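PDB 3EO7: putative Nitroreductase from Anabaena variabilis ATCC 29413, which binds flavin mononucleotide and is probably an FMN-dependent oxidoreductase of the nitroreductase family. Local coordinates for residues A339-L345 with L427-A432; N475-I481 with I504-P510. One frame throughout, in Å; residues are numbered along the deposited sequence.

Contact 1: residues A339-L345 with L427-A432; sequences AYNGEEL and LGRDAA
The loop that leads into strand 345-346 of the nitroreductase fold lies against the short helix 426-430 and the turn that leaves it, with Tyr340 set on Leu427, Asp430 and Ala431. Tyr340 CG lies anti to its carbonyl carbon (chi1 -58°), which turns the ring over Leu427. A CH-pi contact puts Leu427 CD2 over one face, 3.9 Å from the Tyr340 ring centroid and 25° off its normal, while Tyr340 OH is hydrogen-bonded to Thr506. No conventional hydrogen bond joins the segments directly, but Gly342 CA makes a CA-H...O contact of 3.5 Å to Asp430 O (163° at H). Two waters bridge them, one from Tyr340 N to Asp430 OD2, the other from Glu343 O to Asp430 O. Glu343 N closes an Asx turn on Asn341 OD1. Arg429 grips the Asp430 carboxylate side-on, NE to OD1 at 2.9 Å and NH2 to OD2 at 3.0 Å, and Arg511 adds a second salt bridge. An alanine in place of Asp430 would probably leave both arginines without this anion and the first water without its acceptor. Ala432 CB meets Leu345 CD1 at 3.7 Å. The loop thus packs on helix 426-430 beside the fold's FMN pocket, which Leu427 lines.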
loop_
_atom_site.group_PDB
_atom_site.type_symbol
_atom_site.label_atom_id
_atom_site.label_comp_id
_atom_site.label_asym_id
_atom_site.label_seq_id
_atom_site.Cartn_x
_atom_site.Cartn_y
_atom_site.Cartn_z
ATOM N N ALA A 339 11.273 1.776 18.151
ATOM C CA ALA A 339 11.012 2.712 19.239
ATOM C C ALA A 339 11.627 4.064 18.930
ATOM O O ALA A 339 12.621 4.144 18.209
ATOM C CB ALA A 339 11.577 2.152 20.569
ATOM N N TYR A 340 11.005 5.113 19.454
ATOM C CA TYR A 340 11.472 6.480 19.306
ATOM C C TYR A 340 12.108 6.954 20.592
ATOM O O TYR A 340 11.801 6.438 21.654
ATOM C CB TYR A 340 10.324 7.440 18.964
ATOM C CG TYR A 340 9.614 7.022 17.697
ATOM C CD1 TYR A 340 10.342 6.757 16.547
ATOM C CD2 TYR A 340 8.228 6.948 17.654
ATOM C CE1 TYR A 340 9.710 6.354 15.364
ATOM C CE2 TYR A 340 7.565 6.547 16.478
ATOM C CZ TYR A 340 8.309 6.279 15.348
ATOM O OH TYR A 340 7.673 5.886 14.189
ATOM N N ASN A 341 12.986 7.944 20.476
ATOM C CA ASN A 341 13.620 8.546 21.672
ATOM C C ASN A 341 12.827 9.710 22.245
ATOM O O ASN A 341 13.217 10.291 23.263
ATOM C CB ASN A 341 15.083 8.931 21.401
ATOM C CG ASN A 341 15.243 10.019 20.363
ATOM O OD1 ASN A 341 14.277 10.667 19.963
ATOM N ND2 ASN A 341 16.482 10.226 19.912
ATOM N N GLY A 342 11.739 10.084 21.584
ATOM C CA GLY A 342 10.911 11.202 22.026
ATOM C C GLY A 342 11.391 12.567 21.562
ATOM O O GLY A 342 10.746 13.574 21.859
ATOM N N GLU A 343 12.506 12.628 20.841
ATOM C CA GLU A 343 12.995 13.904 20.345
ATOM C C GLU A 343 12.096 14.436 19.236
ATOM O O GLU A 343 11.341 13.683 18.625
ATOM C CB GLU A 343 14.434 13.807 19.851
ATOM C CG GLU A 343 15.440 13.572 20.952
ATOM C CD GLU A 343 16.885 13.457 20.417
ATOM O OE1 GLU A 343 17.095 13.206 19.193
ATOM O OE2 GLU A 343 17.812 13.596 21.243
ATOM N N GLU A 344 12.225 15.736 18.977
ATOM C CA GLU A 344 11.397 16.419 18.000
ATOM C C GLU A 344 11.872 16.327 16.554
ATOM O O GLU A 344 13.035 16.047 16.286
ATOM C CB GLU A 344 11.310 17.892 18.365
ATOM C CG GLU A 344 10.662 18.111 19.721
ATOM C CD GLU A 344 10.299 19.565 20.000
ATOM O OE1 GLU A 344 11.018 20.472 19.544
ATOM O OE2 GLU A 344 9.277 19.772 20.682
ATOM N N LEU A 345 10.907 16.459 15.635
ATOM C CA LEU A 345 11.210 16.699 14.234
ATOM C C LEU A 345 11.276 18.212 14.072
ATOM O O LEU A 345 10.680 18.952 14.867
ATOM C CB LEU A 345 10.114 16.180 13.293
ATOM C CG LEU A 345 10.323 14.825 12.630
ATOM C CD1 LEU A 345 10.800 13.770 13.585
ATOM C CD2 LEU A 345 9.039 14.448 11.865
ATOM N N LEU A 427 5.205 3.717 20.525
ATOM C CA LEU A 427 5.377 4.452 19.265
ATOM C C LEU A 427 4.424 5.635 19.187
ATOM O O LEU A 427 4.809 6.692 18.718
ATOM C CB LEU A 427 5.166 3.547 18.049
ATOM C CG LEU A 427 6.261 2.514 17.773
ATOM C CD1 LEU A 427 5.746 1.445 16.737
ATOM C CD2 LEU A 427 7.586 3.130 17.286
ATOM N N GLY A 428 3.180 5.453 19.628
ATOM C CA GLY A 428 2.185 6.563 19.627
ATOM C C GLY A 428 2.518 7.622 20.675
ATOM O O GLY A 428 2.355 8.816 20.435
ATOM N N ARG A 429 3.009 7.201 21.841
ATOM C CA ARG A 429 3.364 8.150 22.861
ATOM C C ARG A 429 4.563 9.012 22.492
ATOM O O ARG A 429 4.576 10.202 22.809
ATOM C CB ARG A 429 3.720 7.422 24.155
ATOM C CG ARG A 429 3.966 8.323 25.379
ATOM C CD ARG A 429 4.517 7.504 26.542
ATOM N NE ARG A 429 5.817 6.953 26.198
ATOM C CZ ARG A 429 6.450 5.989 26.853
ATOM N NH1 ARG A 429 5.921 5.443 27.946
ATOM N NH2 ARG A 429 7.622 5.568 26.399
ATOM N N ASP A 430 5.586 8.391 21.892
ATOM C CA ASP A 430 6.888 9.027 21.667
ATOM C C ASP A 430 7.117 9.653 20.306
ATOM O O ASP A 430 8.130 10.318 20.101
ATOM C CB ASP A 430 7.994 7.997 21.936
ATOM C CG ASP A 430 7.979 7.482 23.377
ATOM O OD1 ASP A 430 7.538 8.231 24.266
ATOM O OD2 ASP A 430 8.350 6.309 23.587
ATOM N N ALA A 431 6.187 9.415 19.385
ATOM C CA ALA A 431 6.212 10.030 18.074
ATOM C C ALA A 431 6.246 11.572 18.176
ATOM O O ALA A 431 5.638 12.174 19.077
ATOM C CB ALA A 431 4.964 9.614 17.295
ATOM N N ALA A 432 6.922 12.170 17.212
ATOM C CA ALA A 432 6.932 13.609 17.018
ATOM C C ALA A 432 5.602 14.011 16.356
ATOM O O ALA A 432 5.044 15.070 16.646
ATOM C CB ALA A 432 8.149 14.029 16.130
HETATM O O HOH W 1 8.603 4.443 20.964
HETATM O O HOH W 2 10.605 10.885 18.653
#

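Contact 2: residues N475-I481 with I504-P510; sequences NLGVSGI and ITTLGRP. With FMN (flavin mononucleotide), chain B.
Thr506 holds OG1 between its backbone N and carbonyl carbon (chi1 63°), aiming the hydroxyl across the strand pair at Ser479 O, while Ser479 OG, anti to its own N (chi1 -177°), comes near Gly480 O and the flavin. Thr506 OG1 donates to Ser479 O at 2.8 Å, in the carbonyl plane and on a lone pair, and is also hydrogen-bonded to Tyr340 OH. Thr506 N donates to the same carbonyl oxygen with an N-H...O angle of 165°, tilted from that plane, so two donors grip one acceptor. The strands 477-481 and 504-508 run antiparallel, their axes 4.5 Å apart at closest approach. Gly477-Gly508, Ser479-Thr506 and Ile481-Ile504 are the hydrogen-bonded pairs. Val478 CG2 meets Leu507 CD2 at 3.7 Å on the face that helix 452-473 packs against through Val478. On the face bearing Ser479, Ile481 CG1 touches Thr506 CG2. At the far end, Leu476 CD2 sits over one face of the Arg509 guanidinium, 3.3 Å from NH2. A water at the edge links Arg509 NH2 to Asn475 O, and Glu349 forms a salt bridge with NH1. Gly480 O lies 3.1 Å from FMN C4A, and Ser479 OG stands 3.3 Å from FMN N1. The two Thr506 donors on Ser479 O, with Ser479 OG hydrogen-bonded to Gly480 O, probably fix the backbone that sets these oxygens beside the isoalloxazine.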
loop_
_atom_site.group_PDB
_atom_site.type_symbol
_atom_site.label_atom_id
_atom_site.label_comp_id
_atom_site.label_asym_id
_atom_site.label_seq_id
_atom_site.Cartn_x
_atom_site.Cartn_y
_atom_site.Cartn_z
ATOM N N ASN A 475 16.786 10.274 7.807
ATOM C CA ASN A 475 17.372 9.762 9.060
ATOM C C ASN A 475 16.424 9.875 10.235
ATOM O O ASN A 475 16.838 10.078 11.388
ATOM C CB ASN A 475 18.670 10.504 9.369
ATOM C CG ASN A 475 19.690 10.361 8.261
ATOM O OD1 ASN A 475 20.222 11.350 7.761
ATOM N ND2 ASN A 475 19.928 9.139 7.842
ATOM N N LEU A 476 15.150 9.706 9.934
ATOM C CA LEU A 476 14.090 9.749 10.924
ATOM C C LEU A 476 13.563 8.340 11.176
ATOM O O LEU A 476 13.957 7.370 10.497
ATOM C CB LEU A 476 12.957 10.648 10.436
ATOM C CG LEU A 476 13.318 12.096 10.094
ATOM C CD1 LEU A 476 12.035 12.788 9.554
ATOM C CD2 LEU A 476 13.941 12.825 11.270
ATOM N N GLY A 477 12.723 8.227 12.195
ATOM C CA GLY A 477 12.040 6.980 12.559
ATOM C C GLY A 477 10.609 7.009 12.054
ATOM O O GLY A 477 9.999 8.075 11.946
ATOM N N VAL A 478 10.092 5.831 11.702
ATOM C CA VAL A 478 8.754 5.718 11.167
ATOM C C VAL A 478 8.196 4.325 11.377
ATOM O O VAL A 478 8.925 3.344 11.355
ATOM C CB VAL A 478 8.742 6.054 9.636
ATOM C CG1 VAL A 478 9.696 5.114 8.842
ATOM C CG2 VAL A 478 7.285 6.024 9.042
ATOM N N SER A 479 6.890 4.250 11.606
ATOM C CA SER A 479 6.214 2.982 11.635
ATOM C C SER A 479 4.723 3.140 11.431
ATOM O O SER A 479 4.088 3.965 12.075
ATOM C CB SER A 479 6.447 2.237 12.958
ATOM O OG SER A 479 5.822 0.943 12.928
ATOM N N GLY A 480 4.155 2.294 10.582
ATOM C CA GLY A 480 2.730 2.200 10.473
ATOM C C GLY A 480 2.200 1.561 11.749
ATOM O O GLY A 480 2.949 0.901 12.504
ATOM N N ILE A 481 0.910 1.767 11.978
ATOM C CA ILE A 481 0.144 1.194 13.081
ATOM C C ILE A 481 -1.185 0.727 12.474
ATOM O O ILE A 481 -1.994 1.551 12.046
ATOM C CB ILE A 481 -0.169 2.252 14.169
ATOM C CG1 ILE A 481 1.115 2.867 14.741
ATOM C CG2 ILE A 481 -1.066 1.650 15.260
ATOM C CD1 ILE A 481 1.924 2.004 15.601
ATOM N N ILE A 504 -2.734 4.631 10.313
ATOM C CA ILE A 504 -1.917 5.507 11.132
ATOM C C ILE A 504 -0.450 5.290 10.771
ATOM O O ILE A 504 0.001 4.160 10.598
ATOM C CB ILE A 504 -2.104 5.193 12.636
ATOM C CG1 ILE A 504 -3.557 5.435 13.017
ATOM C CG2 ILE A 504 -1.085 5.929 13.514
ATOM C CD1 ILE A 504 -3.892 5.042 14.484
ATOM N N THR A 505 0.274 6.390 10.648
ATOM C CA THR A 505 1.720 6.356 10.423
ATOM C C THR A 505 2.389 7.275 11.461
ATOM O O THR A 505 2.119 8.469 11.491
ATOM C CB THR A 505 2.127 6.779 9.012
ATOM O OG1 THR A 505 1.518 5.940 8.033
ATOM C CG2 THR A 505 3.699 6.768 8.853
ATOM N N THR A 506 3.232 6.682 12.305
ATOM C CA THR A 506 3.972 7.388 13.340
ATOM C C THR A 506 5.311 7.820 12.773
ATOM O O THR A 506 5.879 7.142 11.928
ATOM C CB THR A 506 4.197 6.535 14.624
ATOM O OG1 THR A 506 4.997 5.374 14.317
ATOM C CG2 THR A 506 2.828 6.111 15.266
ATOM N N LEU A 507 5.774 8.969 13.250
ATOM C CA LEU A 507 7.017 9.554 12.853
ATOM C C LEU A 507 7.750 10.063 14.098
ATOM O O LEU A 507 7.153 10.693 14.972
ATOM C CB LEU A 507 6.758 10.732 11.916
ATOM C CG LEU A 507 6.041 10.431 10.607
ATOM C CD1 LEU A 507 5.468 11.695 9.966
ATOM C CD2 LEU A 507 7.054 9.686 9.686
ATOM N N GLY A 508 9.046 9.842 14.135
ATOM C CA GLY A 508 9.844 10.273 15.285
ATOM C C GLY A 508 11.316 10.200 15.002
ATOM O O GLY A 508 11.728 10.201 13.845
ATOM N N ARG A 509 12.118 10.205 16.070
ATOM C CA ARG A 509 13.563 10.010 15.944
ATOM C C ARG A 509 13.838 8.647 16.588
ATOM O O ARG A 509 13.332 8.330 17.665
ATOM C CB ARG A 509 14.405 11.131 16.572
ATOM C CG ARG A 509 14.032 12.557 16.121
ATOM C CD ARG A 509 15.160 13.571 16.264
ATOM N NE ARG A 509 15.932 13.608 15.029
ATOM C CZ ARG A 509 15.653 14.394 13.982
ATOM N NH1 ARG A 509 14.664 15.274 14.004
ATOM N NH2 ARG A 509 16.410 14.322 12.902
ATOM N N PRO A 510 14.630 7.815 15.914
ATOM C CA PRO A 510 14.860 6.478 16.434
ATOM C C PRO A 510 15.573 6.450 17.769
ATOM O O PRO A 510 16.410 7.299 18.054
ATOM C CB PRO A 510 15.736 5.834 15.358
ATOM C CG PRO A 510 15.582 6.675 14.163
ATOM C CD PRO A 510 15.376 8.051 14.671
HETATM N N1 FMN B . 4.730 -2.100 13.690
HETATM C C2 FMN B . 4.415 -1.931 15.028
HETATM O O2 FMN B . 5.290 -1.936 15.887
HETATM N N3 FMN B . 3.132 -1.781 15.482
HETATM C C4 FMN B . 2.060 -1.828 14.641
HETATM O O4 FMN B . 0.942 -1.500 15.083
HETATM C C4A FMN B . 2.329 -1.992 13.284
HETATM N N5 FMN B . 1.285 -2.101 12.386
HETATM C C5A FMN B . 1.561 -2.175 11.005
HETATM C C6 FMN B . 0.542 -2.169 10.059
HETATM C C7 FMN B . 0.811 -2.266 8.695
HETATM C C7M FMN B . -0.327 -2.134 7.672
HETATM C C8 FMN B . 2.125 -2.368 8.255
HETATM C C8M FMN B . 2.493 -2.281 6.788
HETATM C C9 FMN B . 3.177 -2.370 9.190
HETATM C C9A FMN B . 2.893 -2.272 10.563
HETATM N N10 FMN B . 3.925 -2.284 11.492
HETATM C C10 FMN B . 3.655 -2.130 12.826
HETATM C "C1'" FMN B . 5.345 -2.633 11.096
HETATM C "C2'" FMN B . 5.557 -4.113 10.854
HETATM O "O2'" FMN B . 5.702 -4.796 12.118
HETATM C "C3'" FMN B . 6.785 -4.306 9.967
HETATM O "O3'" FMN B . 6.530 -3.787 8.659
HETATM C "C4'" FMN B . 7.283 -5.762 9.894
HETATM O "O4'" FMN B . 7.694 -6.236 11.207
HETATM C "C5'" FMN B . 8.434 -5.873 8.913
HETATM O "O5'" FMN B . 9.510 -5.045 9.265
HETATM P P FMN B . 10.065 -3.926 8.294
HETATM O O1P FMN B . 8.957 -2.898 8.088
HETATM O O2P FMN B . 11.264 -3.339 9.031
HETATM O O3P FMN B . 10.479 -4.542 6.990
HETATM O O HOH W 3 18.260 12.110 12.466
#

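How the contacts relate
Contact 1 closes before contact 2 opens along the chain, and all four segments belong to the second nitroreductase-like part of the protein. Their centres are 8 Å apart, on the same side of the chain's centre. They meet directly: Ala432 N lies 2.7 Å from Leu507 O, a probable hydrogen bond where the chain leaving helix 426-430 enters strand 433-439, itself paired with strand 500-508. Strand 345-346, which follows the loop of contact 1, belongs to the same mixed sheet. Contact 1 thus flanks the strand pair of contact 2, and both reach the flavin: Leu427 from contact 1 and Ser479, Gly480 and Ile481 from contact 2 line the same FMN pocket.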